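Local structure of 4-hydroxythreonine-4-phosphate dehydrogenase (6XMY) at residues 163-168 with 262-267. The protein probably catalyses the NAD(P)-dependent oxidation of 4-(phosphooxy)-L-threonine, a step on the pathway to pyridoxine 5'-phosphate, with the help of a divalent metal ion. Residues are numbered along the deposited sequence; the frame is centred on the assembly and turned at random.
Sequences ALVTTH and AYVAMY. With ZN (zinc ion), chain K.
A163 and L164 pair with V264 and A265 as neighbouring parallel strands in the PdxA fold. Three backbone hydrogen bonds join the two segments, the last from V165 just past the strand end. A163 N donates to Y263 O, A265 N to A163 O, and V165 N to A265 O, each at 2.9 Å. Past the strand ends the two segments stay side by side.

The tight part lies on the face of A163 and V264, beneath helix 180-197. Both side chains rest on L190 of that helix. V165 turns its side chain toward the partner segment. The V165 and V264 side chains cross obliquely, with V165 CG2 3.5 Å from V264 CG1, closer than usual for two methyls. V264 CG1, anti to the backbone N (chi1 174°), is the methyl that meets V165. M266 closes the patch: its bent chain brings SD to 3.9 Å from V165 CG2. On the other face L164 CD2 lies 4.0 Å from A265 CB. The L164 side chain is also near H268, a zinc ligand.

The contact loosens toward T167 and H168. Both are partly exposed and touch nothing in 262-267. T167 OG1 is hydrogen-bonded to E140. H168 NE2 binds the zinc ion at 2.3 Å, with H268 and two waters as further ligands. Each segment leads to one zinc histidine: 163-168 ends at H168, and H268 directly follows Y267, the N-cap of helix 268-279.

T166 marks the border. Its backbone N makes a weak hydrogen bond to M266 O. A chi1 of 66° sets OG1 between the backbone N and the carbonyl carbon, where it donates to the same M266 O at 2.8 Å, in the carbonyl plane and on a lone pair.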
ATOM      1  N   ALA A 163      -2.811   0.067  11.100  1.00  8.58           N
ATOM      2  CA  ALA A 163      -2.040   1.234  10.704  1.00  9.15           C
ATOM      3  C   ALA A 163      -0.749   1.261  11.504  1.00  8.87           C
ATOM      4  O   ALA A 163      -0.711   0.836  12.661  1.00  9.86           O
ATOM      5  CB  ALA A 163      -2.831   2.515  10.974  1.00  9.26           C
ATOM      6  N   LEU A 164       0.304   1.785  10.889  1.00  7.89           N
ATOM      7  CA  LEU A 164       1.631   1.808  11.486  1.00  8.47           C
ATOM      8  C   LEU A 164       2.014   3.224  11.887  1.00  8.75           C
ATOM      9  O   LEU A 164       1.811   4.175  11.122  1.00 10.39           O
ATOM     10  CB  LEU A 164       2.664   1.256  10.501  1.00 10.09           C
ATOM     11  CG  LEU A 164       2.464  -0.191  10.036  1.00  9.13           C
ATOM     12  CD1 LEU A 164       3.549  -0.564   9.047  1.00 10.75           C
ATOM     13  CD2 LEU A 164       2.427  -1.166  11.229  1.00 12.25           C
ATOM     14  N   VAL A 165       2.581   3.360  13.087  1.00  8.71           N
ATOM     15  CA  VAL A 165       3.155   4.640  13.487  1.00  9.38           C
ATOM     16  C   VAL A 165       4.460   4.882  12.748  1.00  9.42           C
ATOM     17  O   VAL A 165       4.759   6.012  12.342  1.00 10.97           O
ATOM     18  CB  VAL A 165       3.330   4.723  15.014  1.00  8.94           C
ATOM     19  CG1 VAL A 165       4.032   6.033  15.402  1.00 10.97           C
ATOM     20  CG2 VAL A 165       1.977   4.577  15.725  1.00  9.65           C
ATOM     21  N   THR A 166       5.274   3.835  12.605  1.00  9.14           N
ATOM     22  CA  THR A 166       6.499   3.872  11.824  1.00  9.99           C
ATOM     23  C   THR A 166       6.479   2.738  10.808  1.00  9.35           C
ATOM     24  O   THR A 166       5.887   1.682  11.048  1.00  9.67           O
ATOM     25  CB  THR A 166       7.762   3.761  12.705  1.00 10.17           C
ATOM     26  OG1 THR A 166       7.833   2.471  13.339  1.00  9.59           O
ATOM     27  CG2 THR A 166       7.772   4.870  13.750  1.00 11.77           C
ATOM     28  N   THR A 167       7.126   2.967   9.655  1.00 10.00           N
ATOM     29  CA  THR A 167       7.041   2.036   8.538  1.00 10.23           C
ATOM     30  C   THR A 167       8.387   1.359   8.348  1.00 10.52           C
ATOM     31  O   THR A 167       8.748   0.459   9.135  1.00 11.56           O
ATOM     32  CB  THR A 167       6.558   2.747   7.265  1.00 13.72           C
ATOM     33  OG1 THR A 167       7.508   3.756   6.898  1.00 15.04           O
ATOM     34  CG2 THR A 167       5.199   3.375   7.479  1.00 15.68           C
ATOM     35  N   HIS A 168       9.162   1.727   7.344  1.00 13.23           N
ATOM     36  CA  HIS A 168      10.371   0.993   7.007  1.00 13.58           C
ATOM     37  C   HIS A 168      11.548   1.698   7.677  1.00 13.20           C
ATOM     38  O   HIS A 168      12.180   2.589   7.109  1.00 15.44           O
ATOM     39  CB  HIS A 168      10.474   0.795   5.494  1.00 17.63           C
ATOM     40  CG  HIS A 168       9.449  -0.168   4.954  1.00 15.82           C
ATOM     41  ND1 HIS A 168       8.434   0.212   4.105  1.00 18.71           N
ATOM     42  CD2 HIS A 168       9.270  -1.493   5.180  1.00 16.29           C
ATOM     43  CE1 HIS A 168       7.679  -0.834   3.825  1.00 18.47           C
ATOM     44  NE2 HIS A 168       8.170  -1.887   4.456  1.00 17.84           N
ATOM     45  N   ALA A 262      -9.963  -0.259  13.904  1.00 12.69           N
ATOM     46  CA  ALA A 262      -8.601  -0.358  13.406  1.00 11.63           C
ATOM     47  C   ALA A 262      -7.663  -0.510  14.585  1.00 10.66           C
ATOM     48  O   ALA A 262      -7.926   0.003  15.679  1.00 12.44           O
ATOM     49  CB  ALA A 262      -8.194   0.876  12.593  1.00 14.78           C
ATOM     50  N   TYR A 263      -6.571  -1.221  14.338  1.00  9.72           N
ATOM     51  CA  TYR A 263      -5.449  -1.303  15.253  1.00 10.13           C
ATOM     52  C   TYR A 263      -4.352  -0.354  14.802  1.00 10.21           C
ATOM     53  O   TYR A 263      -4.193  -0.079  13.609  1.00  9.74           O
ATOM     54  CB  TYR A 263      -4.869  -2.718  15.270  1.00  9.16           C
ATOM     55  CG  TYR A 263      -5.832  -3.770  15.741  1.00 11.92           C
ATOM     56  CD1 TYR A 263      -6.101  -3.938  17.099  1.00 11.64           C
ATOM     57  CD2 TYR A 263      -6.463  -4.611  14.838  1.00 16.54           C
ATOM     58  CE1 TYR A 263      -6.982  -4.900  17.538  1.00 13.84           C
ATOM     59  CE2 TYR A 263      -7.346  -5.581  15.264  1.00 17.03           C
ATOM     60  CZ  TYR A 263      -7.597  -5.729  16.618  1.00 14.13           C
ATOM     61  OH  TYR A 263      -8.468  -6.699  17.054  1.00 18.06           O
ATOM     62  N   VAL A 264      -3.583   0.129  15.765  1.00  9.54           N
ATOM     63  CA  VAL A 264      -2.371   0.890  15.509  1.00  8.68           C
ATOM     64  C   VAL A 264      -1.207   0.125  16.122  1.00  8.56           C
ATOM     65  O   VAL A 264      -1.201  -0.151  17.329  1.00 10.45           O
ATOM     66  CB  VAL A 264      -2.465   2.314  16.073  1.00  8.46           C
ATOM     67  CG1 VAL A 264      -1.144   3.026  15.933  1.00  9.30           C
ATOM     68  CG2 VAL A 264      -3.566   3.083  15.373  1.00 10.88           C
ATOM     69  N   ALA A 265      -0.241  -0.236  15.294  1.00  8.33           N
ATOM     70  CA  ALA A 265       1.003  -0.820  15.762  1.00  8.54           C
ATOM     71  C   ALA A 265       2.105   0.227  15.691  1.00  7.33           C
ATOM     72  O   ALA A 265       2.098   1.105  14.822  1.00  9.81           O
ATOM     73  CB  ALA A 265       1.384  -2.053  14.938  1.00 10.40           C
ATOM     74  N   MET A 266       3.049   0.137  16.630  1.00  7.50           N
ATOM     75  CA  MET A 266       4.119   1.124  16.709  1.00  7.89           C
ATOM     76  C   MET A 266       5.154   0.945  15.608  1.00  9.63           C
ATOM     77  O   MET A 266       5.797   1.925  15.210  1.00 10.10           O
ATOM     78  CB  MET A 266       4.773   1.081  18.088  1.00  9.05           C
ATOM     79  CG  MET A 266       3.869   1.648  19.167  1.00 11.31           C
ATOM     80  SD  MET A 266       3.630   3.438  19.031  1.00 10.52           S
ATOM     81  CE  MET A 266       1.901   3.613  19.498  1.00 11.15           C
ATOM     82  N   TYR A 267       5.322  -0.278  15.097  1.00  7.95           N
ATOM     83  CA  TYR A 267       6.361  -0.541  14.116  1.00  7.92           C
ATOM     84  C   TYR A 267       5.990  -1.739  13.249  1.00  9.09           C
ATOM     85  O   TYR A 267       5.103  -2.536  13.573  1.00  8.14           O
ATOM     86  CB  TYR A 267       7.747  -0.699  14.777  1.00  7.62           C
ATOM     87  CG  TYR A 267       7.806  -1.801  15.813  1.00  8.56           C
ATOM     88  CD1 TYR A 267       7.405  -1.576  17.131  1.00  7.83           C
ATOM     89  CD2 TYR A 267       8.247  -3.074  15.469  1.00  8.09           C
ATOM     90  CE1 TYR A 267       7.449  -2.588  18.082  1.00  6.63           C
ATOM     91  CE2 TYR A 267       8.296  -4.085  16.403  1.00  7.98           C
ATOM     92  CZ  TYR A 267       7.895  -3.845  17.701  1.00  7.53           C
ATOM     93  OH  TYR A 267       7.944  -4.879  18.603  1.00  9.31           O
TER
HETATM   94 ZN    ZN K 410       7.126  -3.931   4.464  0.55 13.15          ZN
HETATM   95  O   HOH W   1       6.912  -3.212   2.352  1.00 33.00           O
HETATM   96  O   HOH W   2       5.461  -3.101   4.425  1.00 29.24           O